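Side-chain contacts in possible thiol-disulfide isomerase (Cytophaga hutchinsonii, PDB 3HCZ), which probably takes part in thiol-disulfide exchange, as a thioredoxin-like domain of the AhpC/TSA family: residues Tyr15-Asp18 / Thr22-Tyr25; Leu36-Ser41 / Thr101-Thr106; Tyr54-Lys59 / Asn133-Leu138; Val114-Asp119 / Ile125-Gly130. One frame throughout, in Å; residues are numbered along the deposited sequence.

Contact 1: Tyr15-Asp18 / Thr22-Tyr25; sequences YMTD and TYRY
Tyr15 turns its ring edge onto the face of Tyr25 at one end of a small hairpin-like turn, which lies in the loop region before strand 33-39 and has a single beta bridge, Thr17 with Tyr23. The pair is T-shaped, with planes 72° apart: Tyr15 CD1 stands over the centre of the Tyr25 ring, 3.7 Å from Tyr25 CE1. In the middle, Arg24 N gives a nearly straight bond to Met16 O, 2.9 Å long and in the carbonyl plane. Next along, Asp18 N reaches Thr22 O at 2.8 Å, tilted from the plane of that carbonyl. The far end is closed by a side chain. With CG tucked between its own backbone N and carbonyl carbon (chi1 68°), Asp18 bends back across the turn and receives Thr22 N on OD1 at 3.1 Å, from above the carboxylate plane. Thr20 OG1, within the turn, also bonds this OD1, so one oxygen holds the turn from two residues. The other oxygen, Asp18 OD2, lies against the aliphatic Arg24 CG at 3.7 Å; the guanidinium stays too distant for a salt bridge. Further out, Met16, present as selenomethionine, starts away from Thr22-Tyr25 and packs on Tyr68, Ala70 and Val94, which seats the turn against strands 65-71 and 92-95. Tyr23 OH is hydrogen-bonded to His100 NE2, and the edge of the same ring meets Tyr15 O, with Tyr23 CE1 at 3.4 Å. Thr17 splits its two branches: OG1 bonds Ser97 OG and Arg95 O, while CG2 rests 3.6 Å from Tyr23 CD1.

Contact 2: Leu36-Ser41 / Thr101-Thr106; sequences LFFWDS and TDFKIT
Phe38, on strand 36-39, and Phe103, at the start of the weakly bonded helix 103-106, keep their CA atoms 9.1 Å apart, with both CB atoms directed across the gap. The two rings bridge it alone. They meet rim to rim, neither lying over the other's face, with Phe38 CE1 3.8 Å from Phe103 CE1 and the planes 76° apart. In both, CG is anti to the carbonyl carbon and beside the backbone N (chi1 -60° and -64°), which brings the CD1-CE1 sides of the rings together. One face of Phe103 is backed by Thr101 CG2. Asp102 caps the helix: its OD2 accepts Ile105 N at 3.2 Å, from above the carboxylate plane. The Phe38 ring also meets that of Tyr107. A leucine in place of Phe38 would probably open a gap beside the rim of Phe103 and deprive Tyr107 of its ring partner. The sulfate bound by Lys104 N, and weakly by Phe103 N, sits at the same helix start. Strand 33-39 runs between strands 65-71 and 114-118 in the sheet, and Phe38 lies between this strand and helix 103-107, touching Ala70, Ile109 and Tyr116.

Contact 3: Tyr54-Lys59 / Asn133-Leu138; sequences YDWWLK and NLDDFL
Trp56 projects its indole from helix 54-59 to helix 134-138, where Leu134 and Asp135 receive it in two different ways. The helix axes come no nearer than 12.8 Å and make an angle of 44°, a gap filled by the indole together with the leucine and aspartate side chains that come to meet it. Trp56 CG is anti to the backbone N, which carries the ring system straight out from its helix. Leu134 approaches over a face: its CD1 methyl sits 3.7 Å from the centroid of the six-membered ring of Trp56, only 3° off the normal, a well-centred CH-pi contact. The Leu134 chain crosses the indole at about a right angle, and Leu134 CB also comes within 4.0 Å of Trp56 CZ2. Asp135 works at the edge instead. Trp56 NE1 donates to Asp135 OD1 over 2.8 Å with an N-H...O angle of 160°. The oxygen lies close to the indole plane, yet the donor comes to the carboxylate from above its plane, the carboxylate being turned obliquely to the indole. This bond satisfies the polar edge of an otherwise buried ring and fixes its rotation, while Asp135 itself is an exposed residue. One turn after Leu134, Leu138 CD1 touches the benzo edge at Trp56 CZ2, 4.0 Å away, so the ring is met at two points of its rim and on a face. Both helices lie against the same sheet: Trp56 also touches Ile65 of strand 65-71, Leu134 reaches Leu53 of helix 49-60 and Val117 of strand 114-118, and Asp135 meets Asn60 at the end of helix 49-60.

Contact 4: Val114-Asp119 / Ile125-Gly130; sequences VLYVLD and IAKRIG. With SO4 (sulfate ion), chain D.
A beta hairpin with a classic bulge joins strands 114-118 and 124-127: Ile125 and Ala126 both face Val117, and Val117 O takes Ile125 N at 2.8 Å and, weakly, Ala126 N. Val117 N returns a bond to Ala126 O at 3.0 Å in this hydrogen-bonded pair. On the face of Val117, its CB meets Ala126 CB at 3.8 Å, and its two methyls divide the neighbours, CG1 lying against Ile125 CG1 at 3.7 Å and CG2 against Ile129 CD1. Ile125 CG1 sits between its own backbone N and carbonyl carbon (chi1 60°), which turns that branch in over Val117. Tyr116 lies on the other face, in a non-hydrogen-bonded pair with Lys127; its CD1 is 3.8 Å from Lys127 CA. Arg128 has positive phi and leaves the strand, its N bonding Leu115 O only weakly. A water then links the strand ends, accepting from Leu115 N and donating to Ile129 O. Beyond the strand end, in one of two deposited conformers, Arg128 runs beside Tyr116, with Arg128 NE 3.3 Å from Tyr116 OH; this bond is tentative, and the contact of Arg128 with the sulfate is doubtful. An alanine in place of Tyr116 would probably leave the backbone at Lys127 without its ring cover and the arginine chain freer to swing. Apolar branches thus pack where helix 134-147 covers Val117, Ile125 and Ala126, whereas the face of Tyr116 and Lys127 is more polar, with Lys127 NZ bonded to Leu5 O.

Contacts 2 and 3 are buried, contacts 1 and 4 only partly so. Contacts 2 and 4 share the sheet: strands 33-39 and 114-118 are neighbours, with backbone hydrogen bonds pairing Phe38 with Val114 and Leu36 with Tyr116. Contact 3 sits on one side of this sheet, where Leu134 and Phe137 pack on Val117 and Ala126 of contact 4. Contacts 1 and 2 meet through Met16 on Thr101 and Phe103; contacts 1 and 3 are 24 Å apart, centre to centre. The chemistry follows place: ring rims alone in contact 2, a methyl over indole plus one edge bond in contact 3, and backbone bonds in contacts 1 and 4, joined by a tyrosine pair and an aspartate in the first and by an apolar and a more polar face in the second.

Contact 1: Tyr15-Asp18 / Thr22-Tyr25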
# COMPACT_ATOMS: atom_id res chain seq x y z
N TYR A 15 2.01 12.28 -0.94
CA TYR A 15 3.07 13.06 -0.30
C TYR A 15 3.01 12.80 1.20
O TYR A 15 2.92 13.73 2.01
CB TYR A 15 2.90 14.55 -0.64
CG TYR A 15 2.96 14.87 -2.11
CD1 TYR A 15 4.18 15.20 -2.72
CD2 TYR A 15 1.82 14.85 -2.91
CE1 TYR A 15 4.27 15.50 -4.09
CE2 TYR A 15 1.90 15.12 -4.30
CZ TYR A 15 3.11 15.47 -4.86
OH TYR A 15 3.19 15.78 -6.20
N MSE A 16 3.09 11.52 1.57
CA MSE A 16 2.89 11.12 2.97
C MSE A 16 4.22 11.00 3.70
O MSE A 16 5.30 11.13 3.09
CB MSE A 16 2.03 9.83 3.04
CG MSE A 16 0.65 10.08 2.42
SE MSE A 16 -0.41 8.46 2.21
CE MSE A 16 -0.71 8.07 4.14
N THR A 17 4.14 10.79 5.01
CA THR A 17 5.34 10.83 5.83
C THR A 17 5.51 9.53 6.59
O THR A 17 4.52 8.89 6.97
CB THR A 17 5.30 12.00 6.84
OG1 THR A 17 4.08 11.96 7.59
CG2 THR A 17 5.36 13.36 6.10
N ASP A 18 6.76 9.14 6.86
CA ASP A 18 7.05 7.87 7.54
C ASP A 18 6.87 8.01 9.07
O ASP A 18 6.36 9.04 9.54
CB ASP A 18 8.43 7.32 7.12
CG ASP A 18 9.60 8.17 7.62
OD1 ASP A 18 9.41 8.99 8.57
OD2 ASP A 18 10.75 8.01 7.09
N THR A 22 8.95 12.03 8.40
CA THR A 22 9.73 12.49 7.28
C THR A 22 9.07 12.10 5.95
O THR A 22 8.57 10.96 5.80
CB THR A 22 11.13 11.88 7.33
OG1 THR A 22 11.69 12.18 8.61
CG2 THR A 22 11.99 12.49 6.28
N TYR A 23 9.07 13.02 4.98
CA TYR A 23 8.42 12.74 3.69
C TYR A 23 8.99 11.50 3.02
O TYR A 23 10.23 11.36 2.95
CB TYR A 23 8.56 13.91 2.70
CG TYR A 23 7.60 15.04 2.94
CD1 TYR A 23 6.19 14.82 2.88
CD2 TYR A 23 8.06 16.35 3.22
CE1 TYR A 23 5.28 15.88 3.08
CE2 TYR A 23 7.16 17.41 3.42
CZ TYR A 23 5.78 17.16 3.34
OH TYR A 23 4.91 18.20 3.52
N ARG A 24 8.10 10.62 2.56
CA ARG A 24 8.46 9.52 1.67
C ARG A 24 7.43 9.47 0.56
O ARG A 24 6.40 8.79 0.69
CB ARG A 24 8.53 8.18 2.44
CG ARG A 24 9.61 8.10 3.55
CD ARG A 24 11.09 8.19 3.02
NE ARG A 24 11.26 7.43 1.77
CZ ARG A 24 11.35 6.10 1.67
NH1 ARG A 24 11.45 5.55 0.48
NH2 ARG A 24 11.33 5.30 2.74
N TYR A 25 7.65 10.23 -0.50
CA TYR A 25 6.67 10.27 -1.60
C TYR A 25 6.54 8.93 -2.29
O TYR A 25 7.55 8.22 -2.51
CB TYR A 25 6.99 11.30 -2.70
CG TYR A 25 7.22 12.74 -2.28
CD1 TYR A 25 6.86 13.22 -0.98
CD2 TYR A 25 7.77 13.64 -3.21
CE1 TYR A 25 7.11 14.59 -0.61
CE2 TYR A 25 7.99 14.99 -2.88
CZ TYR A 25 7.66 15.44 -1.58
OH TYR A 25 7.88 16.75 -1.30

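Contact 2: Leu36-Ser41 / Thr101-Thr106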
# COMPACT_ATOMS: atom_id res chain seq x y z
N LEU A 36 0.32 -0.77 -2.91
CA LEU A 36 -0.22 0.37 -2.28
C LEU A 36 -1.33 -0.14 -1.35
O LEU A 36 -2.32 -0.69 -1.81
CB LEU A 36 -0.70 1.37 -3.34
CG LEU A 36 -1.42 2.61 -2.85
CD1 LEU A 36 -0.62 3.38 -1.72
CD2 LEU A 36 -1.59 3.48 -4.12
N PHE A 37 -1.16 0.06 -0.04
CA PHE A 37 -2.12 -0.54 0.94
C PHE A 37 -2.71 0.47 1.92
O PHE A 37 -2.03 0.93 2.83
CB PHE A 37 -1.41 -1.70 1.67
CG PHE A 37 -2.27 -2.48 2.58
CD1 PHE A 37 -3.29 -3.31 2.09
CD2 PHE A 37 -2.08 -2.39 3.96
CE1 PHE A 37 -4.10 -4.07 2.98
CE2 PHE A 37 -2.89 -3.13 4.85
CZ PHE A 37 -3.89 -3.97 4.35
N PHE A 38 -4.01 0.77 1.77
CA PHE A 38 -4.65 1.76 2.63
C PHE A 38 -5.34 1.03 3.77
O PHE A 38 -6.11 0.09 3.53
CB PHE A 38 -5.67 2.63 1.87
CG PHE A 38 -5.08 3.41 0.73
CD1 PHE A 38 -4.60 4.73 0.93
CD2 PHE A 38 -5.05 2.87 -0.57
CE1 PHE A 38 -4.03 5.48 -0.13
CE2 PHE A 38 -4.50 3.62 -1.67
CZ PHE A 38 -3.98 4.92 -1.45
N TRP A 39 -5.09 1.47 5.00
CA TRP A 39 -5.58 0.76 6.17
C TRP A 39 -5.78 1.72 7.33
O TRP A 39 -5.38 2.90 7.27
CB TRP A 39 -4.62 -0.39 6.56
CG TRP A 39 -3.33 0.07 7.16
CD1 TRP A 39 -2.25 0.66 6.50
CD2 TRP A 39 -3.00 0.04 8.54
NE1 TRP A 39 -1.25 0.94 7.42
CE2 TRP A 39 -1.70 0.58 8.67
CE3 TRP A 39 -3.67 -0.42 9.69
CZ2 TRP A 39 -1.06 0.70 9.91
CZ3 TRP A 39 -3.04 -0.31 10.93
CH2 TRP A 39 -1.74 0.23 11.02
N ASP A 40 -6.45 1.22 8.38
CA ASP A 40 -6.86 2.04 9.51
C ASP A 40 -6.75 1.16 10.76
O ASP A 40 -7.35 0.08 10.82
CB ASP A 40 -8.31 2.52 9.28
CG ASP A 40 -8.83 3.45 10.35
OD1 ASP A 40 -8.22 3.63 11.43
OD2 ASP A 40 -9.93 3.98 10.11
N SER A 41 -5.98 1.61 11.74
CA SER A 41 -5.83 0.82 12.98
C SER A 41 -7.16 0.71 13.72
O SER A 41 -7.41 -0.26 14.45
CB SER A 41 -4.75 1.42 13.88
OG SER A 41 -5.25 2.56 14.57
N THR A 101 -3.34 14.68 1.42
CA THR A 101 -4.06 13.62 0.75
C THR A 101 -5.51 13.58 1.10
O THR A 101 -5.92 13.51 2.27
CB THR A 101 -3.50 12.20 1.03
OG1 THR A 101 -2.05 12.22 1.03
CG2 THR A 101 -4.08 11.19 0.04
N ASP A 102 -6.31 13.63 0.08
CA ASP A 102 -7.72 13.53 0.25
C ASP A 102 -8.11 12.09 -0.11
O ASP A 102 -8.18 11.80 -1.30
CB ASP A 102 -8.33 14.49 -0.76
CG ASP A 102 -9.79 14.71 -0.51
OD1 ASP A 102 -10.27 15.84 -0.82
OD2 ASP A 102 -10.44 13.76 0.00
N PHE A 103 -8.30 11.18 0.87
CA PHE A 103 -8.39 9.74 0.52
C PHE A 103 -9.66 9.40 -0.26
O PHE A 103 -9.67 8.50 -1.11
CB PHE A 103 -8.22 8.83 1.72
CG PHE A 103 -6.86 8.91 2.36
CD1 PHE A 103 -5.79 8.27 1.80
CD2 PHE A 103 -6.69 9.62 3.54
CE1 PHE A 103 -4.50 8.34 2.35
CE2 PHE A 103 -5.42 9.70 4.11
CZ PHE A 103 -4.33 9.05 3.54
N LYS A 104 -10.71 10.15 0.03
CA LYS A 104 -11.96 10.00 -0.71
C LYS A 104 -11.95 10.56 -2.12
O LYS A 104 -12.30 9.85 -3.05
CB LYS A 104 -13.11 10.60 0.07
CG LYS A 104 -13.96 9.54 0.72
CD LYS A 104 -13.65 9.45 2.19
CE LYS A 104 -14.95 9.54 2.95
NZ LYS A 104 -14.66 9.54 4.39
N ILE A 105 -11.51 11.80 -2.30
CA ILE A 105 -11.45 12.34 -3.67
C ILE A 105 -10.40 11.58 -4.50
O ILE A 105 -10.72 11.06 -5.56
CB ILE A 105 -11.19 13.88 -3.74
CG1 ILE A 105 -12.37 14.66 -3.14
CG2 ILE A 105 -10.79 14.34 -5.21
CD1 ILE A 105 -12.17 16.18 -3.09
N THR A 106 -9.17 11.52 -4.01
CA THR A 106 -8.08 11.00 -4.83
C THR A 106 -8.11 9.47 -5.06
O THR A 106 -7.84 9.00 -6.17
CB THR A 106 -6.71 11.52 -4.30
OG1 THR A 106 -6.77 12.95 -4.17
CG2 THR A 106 -5.59 11.18 -5.26

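Contact 3: Tyr54-Lys59 / Asn133-Leu138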
# COMPACT_ATOMS: atom_id res chain seq x y z
N TYR A 54 1.68 -8.47 5.80
CA TYR A 54 3.05 -8.29 6.31
C TYR A 54 3.81 -9.61 6.23
O TYR A 54 4.94 -9.64 5.76
CB TYR A 54 3.08 -7.70 7.72
CG TYR A 54 4.48 -7.25 8.14
CD1 TYR A 54 4.96 -5.99 7.79
CD2 TYR A 54 5.31 -8.11 8.86
CE1 TYR A 54 6.27 -5.57 8.17
CE2 TYR A 54 6.58 -7.72 9.25
CZ TYR A 54 7.05 -6.43 8.89
OH TYR A 54 8.30 -6.03 9.27
N ASP A 55 3.16 -10.71 6.65
CA ASP A 55 3.76 -12.02 6.56
C ASP A 55 4.09 -12.37 5.12
O ASP A 55 5.16 -12.88 4.85
CB ASP A 55 2.82 -13.10 7.10
CG ASP A 55 2.59 -12.99 8.58
OD1 ASP A 55 3.43 -12.43 9.33
OD2 ASP A 55 1.55 -13.52 9.00
N TRP A 56 3.14 -12.09 4.22
CA TRP A 56 3.35 -12.31 2.77
C TRP A 56 4.57 -11.49 2.27
O TRP A 56 5.39 -12.00 1.52
CB TRP A 56 2.08 -11.98 1.98
CG TRP A 56 2.29 -12.06 0.48
CD1 TRP A 56 2.06 -13.15 -0.34
CD2 TRP A 56 2.80 -11.03 -0.38
NE1 TRP A 56 2.40 -12.85 -1.64
CE2 TRP A 56 2.86 -11.56 -1.69
CE3 TRP A 56 3.23 -9.70 -0.16
CZ2 TRP A 56 3.31 -10.81 -2.79
CZ3 TRP A 56 3.68 -8.95 -1.26
CH2 TRP A 56 3.73 -9.52 -2.56
N TRP A 57 4.63 -10.22 2.67
CA TRP A 57 5.69 -9.31 2.28
C TRP A 57 7.06 -9.81 2.77
O TRP A 57 8.05 -9.78 2.01
CB TRP A 57 5.41 -7.90 2.80
CG TRP A 57 6.54 -6.95 2.52
CD1 TRP A 57 6.89 -6.41 1.31
CD2 TRP A 57 7.46 -6.42 3.48
NE1 TRP A 57 8.02 -5.60 1.45
CE2 TRP A 57 8.36 -5.57 2.77
CE3 TRP A 57 7.60 -6.55 4.86
CZ2 TRP A 57 9.39 -4.88 3.41
CZ3 TRP A 57 8.67 -5.90 5.49
CH2 TRP A 57 9.54 -5.07 4.77
N LEU A 58 7.12 -10.27 4.01
CA LEU A 58 8.37 -10.82 4.52
C LEU A 58 8.88 -11.94 3.60
O LEU A 58 10.08 -12.03 3.36
CB LEU A 58 8.21 -11.35 5.94
CG LEU A 58 8.04 -10.33 7.04
CD1 LEU A 58 7.78 -11.05 8.36
CD2 LEU A 58 9.31 -9.45 7.18
N LYS A 59 7.96 -12.76 3.08
CA LYS A 59 8.32 -13.91 2.23
C LYS A 59 8.65 -13.55 0.78
O LYS A 59 9.33 -14.30 0.07
CB LYS A 59 7.19 -14.95 2.21
CG LYS A 59 7.12 -15.76 3.47
CD LYS A 59 5.75 -16.41 3.61
CE LYS A 59 5.63 -17.08 4.98
NZ LYS A 59 4.34 -16.68 5.66
N ASN A 133 -4.88 -13.13 -3.10
CA ASN A 133 -4.77 -13.32 -4.55
C ASN A 133 -3.50 -12.76 -5.19
O ASN A 133 -3.28 -12.90 -6.39
CB ASN A 133 -6.03 -12.77 -5.25
CG ASN A 133 -7.28 -13.55 -4.87
OD1 ASN A 133 -8.29 -12.97 -4.50
ND2 ASN A 133 -7.18 -14.86 -4.89
N LEU A 134 -2.62 -12.19 -4.37
CA LEU A 134 -1.37 -11.61 -4.87
C LEU A 134 -0.40 -12.56 -5.60
O LEU A 134 0.15 -12.20 -6.65
CB LEU A 134 -0.61 -10.93 -3.72
CG LEU A 134 -1.04 -9.55 -3.29
CD1 LEU A 134 -0.27 -9.25 -2.02
CD2 LEU A 134 -0.69 -8.52 -4.37
N ASP A 135 -0.17 -13.76 -5.04
CA ASP A 135 0.81 -14.67 -5.62
C ASP A 135 0.35 -15.02 -7.01
O ASP A 135 1.13 -14.95 -7.98
CB ASP A 135 0.95 -15.96 -4.80
CG ASP A 135 1.92 -15.82 -3.64
OD1 ASP A 135 2.71 -14.86 -3.61
OD2 ASP A 135 1.89 -16.71 -2.76
N ASP A 136 -0.92 -15.38 -7.13
CA ASP A 136 -1.44 -15.72 -8.43
C ASP A 136 -1.51 -14.58 -9.40
O ASP A 136 -1.23 -14.77 -10.58
CB ASP A 136 -2.76 -16.43 -8.34
CG ASP A 136 -2.58 -17.84 -8.61
OD1 ASP A 136 -2.15 -18.57 -7.67
OD2 ASP A 136 -2.73 -18.19 -9.80
N PHE A 137 -1.89 -13.42 -8.90
CA PHE A 137 -1.87 -12.25 -9.74
C PHE A 137 -0.45 -12.02 -10.30
O PHE A 137 -0.30 -11.82 -11.50
CB PHE A 137 -2.36 -10.98 -9.04
CG PHE A 137 -2.02 -9.76 -9.84
CD1 PHE A 137 -2.82 -9.40 -10.94
CD2 PHE A 137 -0.84 -9.05 -9.58
CE1 PHE A 137 -2.47 -8.30 -11.76
CE2 PHE A 137 -0.47 -7.97 -10.38
CZ PHE A 137 -1.24 -7.60 -11.47
N LEU A 138 0.59 -12.03 -9.45
CA LEU A 138 1.96 -11.78 -9.97
C LEU A 138 2.42 -12.82 -11.00
O LEU A 138 3.07 -12.46 -12.00
CB LEU A 138 3.00 -11.60 -8.86
CG LEU A 138 2.78 -10.32 -8.05
CD1 LEU A 138 3.56 -10.35 -6.78
CD2 LEU A 138 3.16 -9.09 -8.91

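Contact 4: Val114-Asp119 / Ile125-Gly130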
# COMPACT_ATOMS: atom_id res chain seq x y z
N VAL A 114 -7.66 -1.34 1.61
CA VAL A 114 -7.78 -1.35 0.16
C VAL A 114 -6.38 -1.53 -0.43
O VAL A 114 -5.45 -0.85 0.00
CB VAL A 114 -8.31 -0.03 -0.39
CG1 VAL A 114 -8.45 -0.15 -1.94
CG2 VAL A 114 -9.66 0.36 0.22
N LEU A 115 -6.23 -2.40 -1.43
CA LEU A 115 -4.90 -2.74 -1.96
C LEU A 115 -4.82 -2.53 -3.49
O LEU A 115 -5.72 -2.98 -4.25
CB LEU A 115 -4.62 -4.23 -1.61
CG LEU A 115 -3.25 -4.82 -1.94
CD1 LEU A 115 -3.03 -6.00 -1.03
CD2 LEU A 115 -3.21 -5.27 -3.42
N TYR A 116 -3.78 -1.84 -3.94
CA TYR A 116 -3.45 -1.74 -5.37
C TYR A 116 -2.09 -2.33 -5.60
O TYR A 116 -1.24 -2.25 -4.73
CB TYR A 116 -3.42 -0.28 -5.83
CG TYR A 116 -4.78 0.39 -5.79
CD1 TYR A 116 -5.59 0.43 -6.93
CD2 TYR A 116 -5.27 0.97 -4.59
CE1 TYR A 116 -6.84 1.07 -6.89
CE2 TYR A 116 -6.54 1.58 -4.55
CZ TYR A 116 -7.32 1.63 -5.70
OH TYR A 116 -8.58 2.21 -5.73
N VAL A 117 -1.85 -2.93 -6.77
CA VAL A 117 -0.51 -3.35 -7.11
C VAL A 117 -0.05 -2.42 -8.22
O VAL A 117 -0.76 -2.19 -9.22
CB VAL A 117 -0.46 -4.84 -7.59
CG1 VAL A 117 0.97 -5.27 -7.91
CG2 VAL A 117 -1.10 -5.77 -6.50
N LEU A 118 1.15 -1.87 -8.05
CA LEU A 118 1.72 -0.96 -9.05
C LEU A 118 3.00 -1.58 -9.60
O LEU A 118 3.74 -2.23 -8.86
CB LEU A 118 2.13 0.38 -8.40
CG LEU A 118 1.08 1.02 -7.48
CD1 LEU A 118 1.54 2.32 -6.77
CD2 LEU A 118 -0.27 1.26 -8.24
N ASP A 119 3.30 -1.29 -10.86
CA ASP A 119 4.58 -1.73 -11.43
C ASP A 119 5.78 -0.83 -11.04
O ASP A 119 5.66 0.07 -10.17
CB ASP A 119 4.46 -1.95 -12.97
CG ASP A 119 4.47 -0.65 -13.77
OD1 ASP A 119 4.59 0.47 -13.22
OD2 ASP A 119 4.37 -0.74 -15.00
N ILE A 125 -1.46 -1.98 -11.94
CA ILE A 125 -1.58 -3.29 -12.65
C ILE A 125 -2.63 -4.24 -12.02
O ILE A 125 -3.06 -5.21 -12.66
CB ILE A 125 -0.22 -4.02 -12.84
CG1 ILE A 125 0.47 -4.31 -11.48
CG2 ILE A 125 0.73 -3.15 -13.73
CD1 ILE A 125 1.79 -5.14 -11.65
N ALA A 126 -3.08 -3.91 -10.82
CA ALA A 126 -4.15 -4.62 -10.14
C ALA A 126 -4.89 -3.63 -9.20
O ALA A 126 -4.26 -2.79 -8.55
CB ALA A 126 -3.63 -5.85 -9.38
N LYS A 127 -6.22 -3.69 -9.19
CA LYS A 127 -7.03 -2.74 -8.40
C LYS A 127 -7.87 -3.47 -7.35
O LYS A 127 -8.70 -4.28 -7.71
CB LYS A 127 -8.06 -1.99 -9.27
CG LYS A 127 -7.50 -1.20 -10.45
CD LYS A 127 -8.63 -0.26 -11.02
CE LYS A 127 -9.35 -0.91 -12.17
NZ LYS A 127 -10.22 0.04 -12.94
N ARG A 128 -7.65 -3.16 -6.07
CA ARG A 128 -8.57 -3.57 -5.01
C ARG A 128 -8.75 -5.08 -4.94
O ARG A 128 -9.88 -5.60 -4.79
CB ARG A 128 -9.93 -2.87 -5.17
CG ARG A 128 -9.85 -1.37 -4.93
CD ARG A 128 -11.26 -0.76 -4.85
NE ARG A 128 -11.21 0.66 -4.54
CZ ARG A 128 -11.64 1.20 -3.41
NH1 ARG A 128 -12.16 0.46 -2.44
NH2 ARG A 128 -11.56 2.49 -3.25
N ILE A 129 -7.64 -5.80 -5.06
CA ILE A 129 -7.66 -7.27 -4.98
C ILE A 129 -7.27 -7.68 -3.55
O ILE A 129 -6.72 -6.87 -2.80
CB ILE A 129 -6.74 -7.92 -6.04
CG1 ILE A 129 -5.29 -7.46 -5.85
CG2 ILE A 129 -7.22 -7.53 -7.46
CD1 ILE A 129 -4.31 -8.33 -6.65
N GLY A 130 -7.56 -8.91 -3.15
CA GLY A 130 -7.26 -9.27 -1.76
C GLY A 130 -5.82 -9.72 -1.69
O GLY A 130 -5.29 -10.28 -2.67
S SO4 D . -14.77 -2.54 -4.77
O1 SO4 D . -14.24 -2.87 -6.12
O2 SO4 D . -15.47 -3.63 -4.10
O3 SO4 D . -13.58 -2.20 -4.00
O4 SO4 D . -15.71 -1.42 -4.76
O HOH W 1 -8.33 -4.34 -1.70